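Local coordinates for esterase D (Lactobacillus rhamnosus, PDB 3DKR), which probably hydrolyses carboxylic ester bonds with a serine-histidine-aspartate catalytic triad, as an esterase of the alpha/beta-hydrolase fold, at residues Thr187-Ala192 and Arg201-Leu206; His219-Ala224 and Asn231-Ala236; Val227-Val230 and Ala236-Glu239. All coordinates share one frame; numbering follows the deposited sequence. Where two conformers were deposited one is given.

All three contacts gather around the last two sheet strands. Contact 1 packs helix 202-209 against strand 187-192. Contact 2 sets the end of strand 216-221 and the turn after it against the start of helix 234-246. Contact 3 packs the loop before that helix against its first turns. Strands 187-192 and 216-221 are neighbours, so backbone bonds such as Tyr221 N to Gln191 O tie contact 1 to contact 2. Contacts 2 and 3 overlap at Ala236, which does its touching in contact 2. Contacts 1 and 3 are buried, contact 2 partly so. Contact 1 is aliphatic, contact 2 adds an aromatic ring and, within its helix-side segment, a capping bond, and contact 3 a bridging water.

Contact 1. Residues Thr187-Ala192 and Arg201-Leu206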
loop_
_atom_site.group_PDB
_atom_site.type_symbol
_atom_site.label_atom_id
_atom_site.label_comp_id
_atom_site.label_asym_id
_atom_site.label_seq_id
_atom_site.Cartn_x
_atom_site.Cartn_y
_atom_site.Cartn_z
ATOM N N THR A 187 11.513 9.961 -2.051
ATOM C CA THR A 187 10.135 9.452 -1.962
ATOM C C THR A 187 9.455 9.452 -3.323
ATOM O O THR A 187 9.495 10.440 -4.060
ATOM C CB THR A 187 9.320 10.285 -0.980
ATOM O OG1 THR A 187 9.983 10.306 0.285
ATOM C CG2 THR A 187 7.902 9.727 -0.816
ATOM N N PHE A 188 8.812 8.329 -3.626
ATOM C CA PHE A 188 8.050 8.122 -4.848
ATOM C C PHE A 188 6.575 8.327 -4.550
ATOM O O PHE A 188 6.060 7.820 -3.556
ATOM C CB PHE A 188 8.266 6.692 -5.363
ATOM C CG PHE A 188 7.565 6.399 -6.652
ATOM C CD1 PHE A 188 8.205 6.608 -7.870
ATOM C CD2 PHE A 188 6.251 5.960 -6.667
ATOM C CE1 PHE A 188 7.553 6.356 -9.077
ATOM C CE2 PHE A 188 5.604 5.698 -7.866
ATOM C CZ PHE A 188 6.253 5.914 -9.076
ATOM N N ILE A 189 5.899 9.063 -5.425
ATOM C CA ILE A 189 4.444 9.247 -5.317
ATOM C C ILE A 189 3.778 8.969 -6.648
ATOM O O ILE A 189 4.055 9.651 -7.640
ATOM C CB ILE A 189 4.056 10.667 -4.866
ATOM C CG1 ILE A 189 4.692 10.989 -3.515
ATOM C CG2 ILE A 189 2.519 10.785 -4.815
ATOM C CD1 ILE A 189 4.470 12.436 -3.005
ATOM N N GLY A 190 2.929 7.943 -6.685
ATOM C CA GLY A 190 2.102 7.662 -7.837
ATOM C C GLY A 190 0.637 7.748 -7.464
ATOM O O GLY A 190 0.243 7.318 -6.378
ATOM N N GLN A 191 -0.177 8.307 -8.355
ATOM C CA GLN A 191 -1.592 8.516 -8.075
ATOM C C GLN A 191 -2.427 8.380 -9.346
ATOM O O GLN A 191 -2.131 9.022 -10.354
ATOM C CB GLN A 191 -1.788 9.907 -7.486
ATOM C CG GLN A 191 -3.228 10.292 -7.226
ATOM C CD GLN A 191 -3.929 9.340 -6.307
ATOM O OE1 GLN A 191 -3.516 9.168 -5.156
ATOM N NE2 GLN A 191 -5.028 8.749 -6.783
ATOM N N ALA A 192 -3.468 7.564 -9.270
ATOM C CA ALA A 192 -4.445 7.409 -10.348
ATOM C C ALA A 192 -5.201 8.722 -10.586
ATOM O O ALA A 192 -5.630 9.369 -9.629
ATOM C CB ALA A 192 -5.429 6.289 -10.004
ATOM N N ARG A 201 -6.174 14.485 -5.069
ATOM C CA ARG A 201 -5.544 15.742 -4.687
ATOM C C ARG A 201 -4.630 15.578 -3.471
ATOM O O ARG A 201 -3.706 16.380 -3.254
ATOM C CB ARG A 201 -6.605 16.808 -4.414
ATOM C CG ARG A 201 -7.210 17.335 -5.681
ATOM C CD ARG A 201 -8.375 18.276 -5.433
ATOM N NE ARG A 201 -9.466 17.619 -4.742
ATOM C CZ ARG A 201 -10.619 18.215 -4.454
ATOM N NH1 ARG A 201 -10.821 19.479 -4.814
ATOM N NH2 ARG A 201 -11.571 17.552 -3.813
ATOM N N LEU A 202 -4.891 14.554 -2.654
ATOM C CA LEU A 202 -4.029 14.278 -1.498
ATOM C C LEU A 202 -2.575 14.020 -1.891
ATOM O O LEU A 202 -1.661 14.249 -1.095
ATOM C CB LEU A 202 -4.552 13.082 -0.695
ATOM C CG LEU A 202 -5.625 13.367 0.339
ATOM C CD1 LEU A 202 -6.708 14.276 -0.209
ATOM C CD2 LEU A 202 -6.206 12.013 0.824
ATOM N N ALA A 203 -2.357 13.532 -3.108
ATOM C CA ALA A 203 -1.003 13.242 -3.560
ATOM C C ALA A 203 -0.153 14.519 -3.564
ATOM O O ALA A 203 1.028 14.490 -3.222
ATOM C CB ALA A 203 -1.039 12.607 -4.944
ATOM N N TYR A 204 -0.758 15.631 -3.978
ATOM C CA TYR A 204 -0.070 16.918 -3.983
ATOM C C TYR A 204 0.222 17.408 -2.577
ATOM O O TYR A 204 1.287 17.972 -2.307
ATOM C CB TYR A 204 -0.901 17.959 -4.723
ATOM C CG TYR A 204 -1.183 17.602 -6.159
ATOM C CD1 TYR A 204 -0.184 17.684 -7.115
ATOM C CD2 TYR A 204 -2.433 17.174 -6.561
ATOM C CE1 TYR A 204 -0.428 17.366 -8.450
ATOM C CE2 TYR A 204 -2.692 16.844 -7.875
ATOM C CZ TYR A 204 -1.688 16.950 -8.826
ATOM O OH TYR A 204 -1.914 16.641 -10.145
ATOM N N GLN A 205 -0.707 17.169 -1.653
ATOM C CA GLN A 205 -0.452 17.530 -0.260
ATOM C C GLN A 205 0.696 16.703 0.341
ATOM O O GLN A 205 1.515 17.214 1.117
ATOM C CB GLN A 205 -1.720 17.371 0.589
ATOM C CG GLN A 205 -2.799 18.419 0.349
ATOM C CD GLN A 205 -3.694 18.618 1.586
ATOM O OE1 GLN A 205 -3.887 17.698 2.390
ATOM N NE2 GLN A 205 -4.204 19.835 1.761
ATOM N N LEU A 206 0.751 15.423 -0.018
ATOM C CA LEU A 206 1.827 14.559 0.442
ATOM C C LEU A 206 3.154 15.100 -0.098
ATOM O O LEU A 206 4.084 15.331 0.666
ATOM C CB LEU A 206 1.577 13.113 -0.003
ATOM C CG LEU A 206 2.687 12.095 0.231
ATOM C CD1 LEU A 206 3.066 12.033 1.706
ATOM C CD2 LEU A 206 2.248 10.720 -0.331
#
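Ile189 reaches from strand 187-192 to two residues of the helix, Ala203 and Leu206. Two branches leave its CB. CG2, anti to the backbone N, meets Ala203 CB at 4.0 Å. CG1 lies beside the backbone N and anti to the carbonyl carbon (chi1 -58°), and comes within 4.0 Å of Leu206 CD2. From there the chain runs on extended, and CD1 ends 3.7 Å from Leu206 CG. The two side chains cross at a slant. An alanine here would remove both branches and is likely to cost Leu206 CG and the Ala203 methyl their Ile189 partner, opening a gap between strand and helix. Two residues on, Gln191 CB lies 3.8 Å from Ala203 CB. The small methyl of Ala203 thus touches both strand residues. The Gln191 chain then bends at chi2. Its NE2 gives a straight bond of 3.0 Å to Ala192 O, in the carbonyl plane and on a lone pair. NE2 also bonds to Asp195, the predicted charge-relay aspartate, and OE1 to Ser125. The strand and helix run nearly antiparallel, at 169°, as successive parts of a beta-alpha-beta crossover with strand 216-221. No hydrogen bond crosses; carbon packing holds the contact, and the amide is satisfied off the helix.

Contact 2. Residues His219-Ala224 and Asn231-Ala236; sequences HWYDDA and NSAHHA
The methyl of Ala233 points into the notch between Tyr221 and Ala224. Ala224 CB is 3.6 Å from Ala233 CB, and Tyr221 CB is 4.0 Å from the same methyl. The tyrosine CG lies anti to its carbonyl carbon (chi1 -63°), which carries the ring along the start of the helix. There Ala236 CB meets the ring at its edge, 4.0 Å from Tyr221 CE1. The hydroxyl bonds to Asp240. A type I turn from Tyr221 to Ala224 brings the Ala224 methyl round to the same side. On the helix side Asn231 is folded in, its CG between the backbone N and the carbonyl carbon (chi1 66°). OD1 accepts from Ala233 N at 3.0 Å, a capping bond just before the helix, while ND2 bonds to Lys225 O. OD1 lies 3.8 Å from Ala224 CB. The His234 ring gives ND1 to Asn231 O at 3.1 Å, from above the carbonyl plane. His234 N bonds to that oxygen from the opposite face. The contact closes the base of the loop carrying His226, a predicted charge-relay residue. It joins the outermost strand 216-221 to helix 234-246, with Phe188 of strand 187-192 and Leu237 also touching Tyr221.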
loop_
_atom_site.group_PDB
_atom_site.type_symbol
_atom_site.label_atom_id
_atom_site.label_comp_id
_atom_site.label_asym_id
_atom_site.label_seq_id
_atom_site.Cartn_x
_atom_site.Cartn_y
_atom_site.Cartn_z
ATOM N N HIS A 219 4.335 11.099 -9.944
ATOM C CA HIS A 219 3.741 10.574 -11.172
ATOM C C HIS A 219 2.230 10.490 -11.093
ATOM O O HIS A 219 1.690 9.954 -10.125
ATOM C CB HIS A 219 4.313 9.203 -11.478
ATOM C CG HIS A 219 5.773 9.240 -11.755
ATOM N ND1 HIS A 219 6.274 9.484 -13.016
ATOM C CD2 HIS A 219 6.842 9.116 -10.935
ATOM C CE1 HIS A 219 7.594 9.493 -12.960
ATOM N NE2 HIS A 219 7.964 9.269 -11.712
ATOM N N TRP A 220 1.572 11.054 -12.111
ATOM C CA TRP A 220 0.113 11.054 -12.251
ATOM C C TRP A 220 -0.253 10.106 -13.383
ATOM O O TRP A 220 0.337 10.206 -14.469
ATOM C CB TRP A 220 -0.376 12.471 -12.582
ATOM C CG TRP A 220 -1.842 12.674 -12.354
ATOM C CD1 TRP A 220 -2.838 12.658 -13.285
ATOM C CD2 TRP A 220 -2.468 12.938 -11.099
ATOM N NE1 TRP A 220 -4.064 12.874 -12.676
ATOM C CE2 TRP A 220 -3.859 13.043 -11.331
ATOM C CE3 TRP A 220 -1.994 13.059 -9.799
ATOM C CZ2 TRP A 220 -4.769 13.305 -10.299
ATOM C CZ3 TRP A 220 -2.887 13.320 -8.786
ATOM C CH2 TRP A 220 -4.254 13.440 -9.034
ATOM N N TYR A 221 -1.204 9.196 -13.143
ATOM C CA TYR A 221 -1.594 8.166 -14.118
ATOM C C TYR A 221 -2.966 8.561 -14.646
ATOM O O TYR A 221 -4.000 8.168 -14.120
ATOM C CB TYR A 221 -1.505 6.758 -13.485
ATOM C CG TYR A 221 -0.063 6.489 -13.119
ATOM C CD1 TYR A 221 0.855 6.063 -14.075
ATOM C CD2 TYR A 221 0.398 6.747 -11.833
ATOM C CE1 TYR A 221 2.205 5.883 -13.749
ATOM C CE2 TYR A 221 1.733 6.569 -11.490
ATOM C CZ TYR A 221 2.635 6.159 -12.456
ATOM O OH TYR A 221 3.948 5.989 -12.092
ATOM N N ASP A 222 -2.934 9.327 -15.734
ATOM C CA ASP A 222 -4.060 10.149 -16.199
ATOM C C ASP A 222 -5.453 9.528 -16.156
ATOM O O ASP A 222 -6.377 10.061 -15.529
ATOM C CB ASP A 222 -3.784 10.707 -17.615
ATOM C CG ASP A 222 -3.239 9.663 -18.600
ATOM O OD1 ASP A 222 -3.334 8.432 -18.355
ATOM O OD2 ASP A 222 -2.709 10.095 -19.651
ATOM N N ASP A 223 -5.621 8.426 -16.874
ATOM C CA ASP A 223 -6.974 7.865 -17.070
ATOM C C ASP A 223 -7.283 6.651 -16.203
ATOM O O ASP A 223 -8.329 6.014 -16.353
ATOM C CB ASP A 223 -7.196 7.511 -18.544
ATOM N N ALA A 224 -6.413 6.367 -15.241
ATOM C CA ALA A 224 -6.485 5.101 -14.535
ATOM C C ALA A 224 -7.357 5.195 -13.291
ATOM O O ALA A 224 -7.380 6.235 -12.620
ATOM C CB ALA A 224 -5.086 4.663 -14.161
ATOM N N ASN A 231 -4.318 -2.303 -13.052
ATOM C CA ASN A 231 -5.050 -1.822 -14.234
ATOM C C ASN A 231 -4.106 -1.355 -15.332
ATOM O O ASN A 231 -2.901 -1.585 -15.248
ATOM C CB ASN A 231 -6.090 -0.764 -13.837
ATOM C CG ASN A 231 -5.465 0.519 -13.307
ATOM O OD1 ASN A 231 -4.385 0.927 -13.725
ATOM N ND2 ASN A 231 -6.177 1.172 -12.382
ATOM N N SER A 232 -4.638 -0.711 -16.379
ATOM C CA SER A 232 -3.817 -0.383 -17.549
ATOM C C SER A 232 -2.631 0.528 -17.263
ATOM O O SER A 232 -1.725 0.628 -18.084
ATOM C CB SER A 232 -4.671 0.244 -18.663
ATOM O OG SER A 232 -5.263 1.439 -18.211
ATOM N N ALA A 233 -2.614 1.170 -16.098
ATOM C CA ALA A 233 -1.487 2.018 -15.719
ATOM C C ALA A 233 -0.255 1.222 -15.273
ATOM O O ALA A 233 0.819 1.804 -15.086
ATOM C CB ALA A 233 -1.910 2.978 -14.606
ATOM N N HIS A 234 -0.394 -0.090 -15.097
ATOM C CA HIS A 234 0.629 -0.838 -14.356
ATOM C C HIS A 234 1.977 -0.919 -15.081
ATOM O O HIS A 234 3.016 -0.860 -14.439
ATOM C CB HIS A 234 0.114 -2.203 -13.881
ATOM C CG HIS A 234 0.301 -3.319 -14.858
ATOM N ND1 HIS A 234 -0.687 -3.741 -15.725
ATOM C CD2 HIS A 234 1.351 -4.149 -15.056
ATOM C CE1 HIS A 234 -0.237 -4.775 -16.426
ATOM N NE2 HIS A 234 1.003 -5.026 -16.055
ATOM N N HIS A 235 1.999 -1.003 -16.409
ATOM C CA HIS A 235 3.307 -0.995 -17.080
ATOM C C HIS A 235 4.069 0.312 -16.875
ATOM O O HIS A 235 5.273 0.313 -16.608
ATOM C CB HIS A 235 3.149 -1.295 -18.571
ATOM C CG HIS A 235 2.860 -2.733 -18.859
ATOM N ND1 HIS A 235 1.923 -3.129 -19.787
ATOM C CD2 HIS A 235 3.382 -3.869 -18.342
ATOM C CE1 HIS A 235 1.875 -4.449 -19.823
ATOM N NE2 HIS A 235 2.757 -4.923 -18.963
ATOM N N ALA A 236 3.359 1.434 -16.991
ATOM C CA ALA A 236 3.961 2.736 -16.772
ATOM C C ALA A 236 4.462 2.859 -15.348
ATOM O O ALA A 236 5.547 3.375 -15.109
ATOM C CB ALA A 236 2.968 3.834 -17.069
#

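Contact 3. Residues Val227-Val230 and Ala236-Glu239; sequences VITV and ALEE
Leu237 packs against Ile228 and Thr229 in the alpha/beta-hydrolase fold, where the loop bearing the predicted catalytic histidine, His226, leads into the last helix. Leu237 CD2 does most of the touching. It lies 3.7 Å from Thr229 CG2 and 3.9 Å from Ile228 CG1, and it is also close to the Ile228 carbonyl oxygen. The other methyl, CD1, meets Ile228 CD1 at 3.9 Å. The Ile228 and Leu237 side chains cross at about a right angle, while those of Thr229 and Leu237 lie side by side and point the same way. Leu237 CG is anti to its backbone N (chi1 175°), which swings CG toward the loop; chi2 (67°) then sets CD2 against Thr229 and CD1 against Ile228 CD1.

The next shell fixes these groups in place. Val230 N bonds to Val227 O at 3.0 Å and closes a tight turn over residues 227-230. Thr229 OG1 takes its partner from elsewhere, the carbonyl of Asp37. Tyr221 of strand 216-221 touches both Ile228 and Leu237. Met41 of helix 39-47 also packs on Leu237, and Ala192 at the end of strand 187-192 packs on Ile228. The buried Glu238 has no direct bond to the loop and is joined to it through water. That single water donates to Thr229 O at 2.9 Å and to Glu238 OE2 at 2.8 Å.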
loop_
_atom_site.group_PDB
_atom_site.type_symbol
_atom_site.label_atom_id
_atom_site.label_comp_id
_atom_site.label_asym_id
_atom_site.label_seq_id
_atom_site.Cartn_x
_atom_site.Cartn_y
_atom_site.Cartn_z
ATOM N N VAL A 227 -6.464 1.203 -8.583
ATOM C CA VAL A 227 -5.454 0.163 -8.337
ATOM C C VAL A 227 -4.506 0.100 -9.523
ATOM O O VAL A 227 -4.573 -0.805 -10.363
ATOM C CB VAL A 227 -6.067 -1.210 -7.996
ATOM C CG1 VAL A 227 -4.969 -2.210 -7.595
ATOM C CG2 VAL A 227 -7.095 -1.076 -6.851
ATOM N N ILE A 228 -3.601 1.075 -9.569
ATOM C CA ILE A 228 -2.695 1.236 -10.691
ATOM C C ILE A 228 -1.630 0.131 -10.815
ATOM O O ILE A 228 -0.962 0.042 -11.840
ATOM C CB ILE A 228 -2.036 2.642 -10.724
ATOM C CG1 ILE A 228 -1.256 2.944 -9.441
ATOM C CG2 ILE A 228 -3.093 3.711 -10.975
ATOM C CD1 ILE A 228 -0.409 4.214 -9.562
ATOM N N THR A 229 -1.501 -0.720 -9.802
ATOM C CA THR A 229 -0.612 -1.875 -9.885
ATOM C C THR A 229 -1.214 -3.015 -10.706
ATOM O O THR A 229 -0.505 -3.965 -11.072
ATOM C CB THR A 229 -0.294 -2.427 -8.491
ATOM O OG1 THR A 229 -1.520 -2.620 -7.782
ATOM C CG2 THR A 229 0.609 -1.453 -7.715
ATOM N N VAL A 230 -2.523 -2.947 -10.964
ATOM C CA VAL A 230 -3.235 -4.018 -11.668
ATOM C C VAL A 230 -3.871 -3.556 -12.988
ATOM O O VAL A 230 -3.966 -4.338 -13.938
ATOM C CB VAL A 230 -4.309 -4.647 -10.737
ATOM C CG1 VAL A 230 -5.149 -5.676 -11.457
ATOM C CG2 VAL A 230 -3.640 -5.263 -9.536
ATOM N N ALA A 236 3.359 1.434 -16.991
ATOM C CA ALA A 236 3.961 2.736 -16.772
ATOM C C ALA A 236 4.462 2.859 -15.348
ATOM O O ALA A 236 5.547 3.375 -15.109
ATOM C CB ALA A 236 2.968 3.834 -17.069
ATOM N N LEU A 237 3.645 2.416 -14.396
ATOM C CA LEU A 237 4.021 2.516 -12.990
ATOM C C LEU A 237 5.296 1.723 -12.732
ATOM O O LEU A 237 6.227 2.208 -12.073
ATOM C CB LEU A 237 2.893 1.992 -12.108
ATOM C CG LEU A 237 3.231 1.952 -10.618
ATOM C CD1 LEU A 237 3.395 3.376 -10.035
ATOM C CD2 LEU A 237 2.165 1.162 -9.869
ATOM N N GLU A 238 5.333 0.503 -13.248
ATOM C CA GLU A 238 6.504 -0.372 -13.088
ATOM C C GLU A 238 7.759 0.299 -13.633
ATOM O O GLU A 238 8.776 0.370 -12.966
ATOM C CB GLU A 238 6.246 -1.713 -13.771
ATOM C CG GLU A 238 5.170 -2.528 -13.049
ATOM C CD GLU A 238 4.445 -3.543 -13.905
ATOM O OE1 GLU A 238 4.853 -3.806 -15.073
ATOM O OE2 GLU A 238 3.437 -4.086 -13.395
ATOM N N GLU A 239 7.669 0.838 -14.844
ATOM C CA GLU A 239 8.803 1.567 -15.416
ATOM C C GLU A 239 9.239 2.742 -14.538
ATOM O O GLU A 239 10.435 2.944 -14.299
ATOM C CB GLU A 239 8.478 2.039 -16.828
ATOM C CG GLU A 239 8.197 0.888 -17.794
HETATM O O HOH W 1 2.222 -3.082 -11.139
#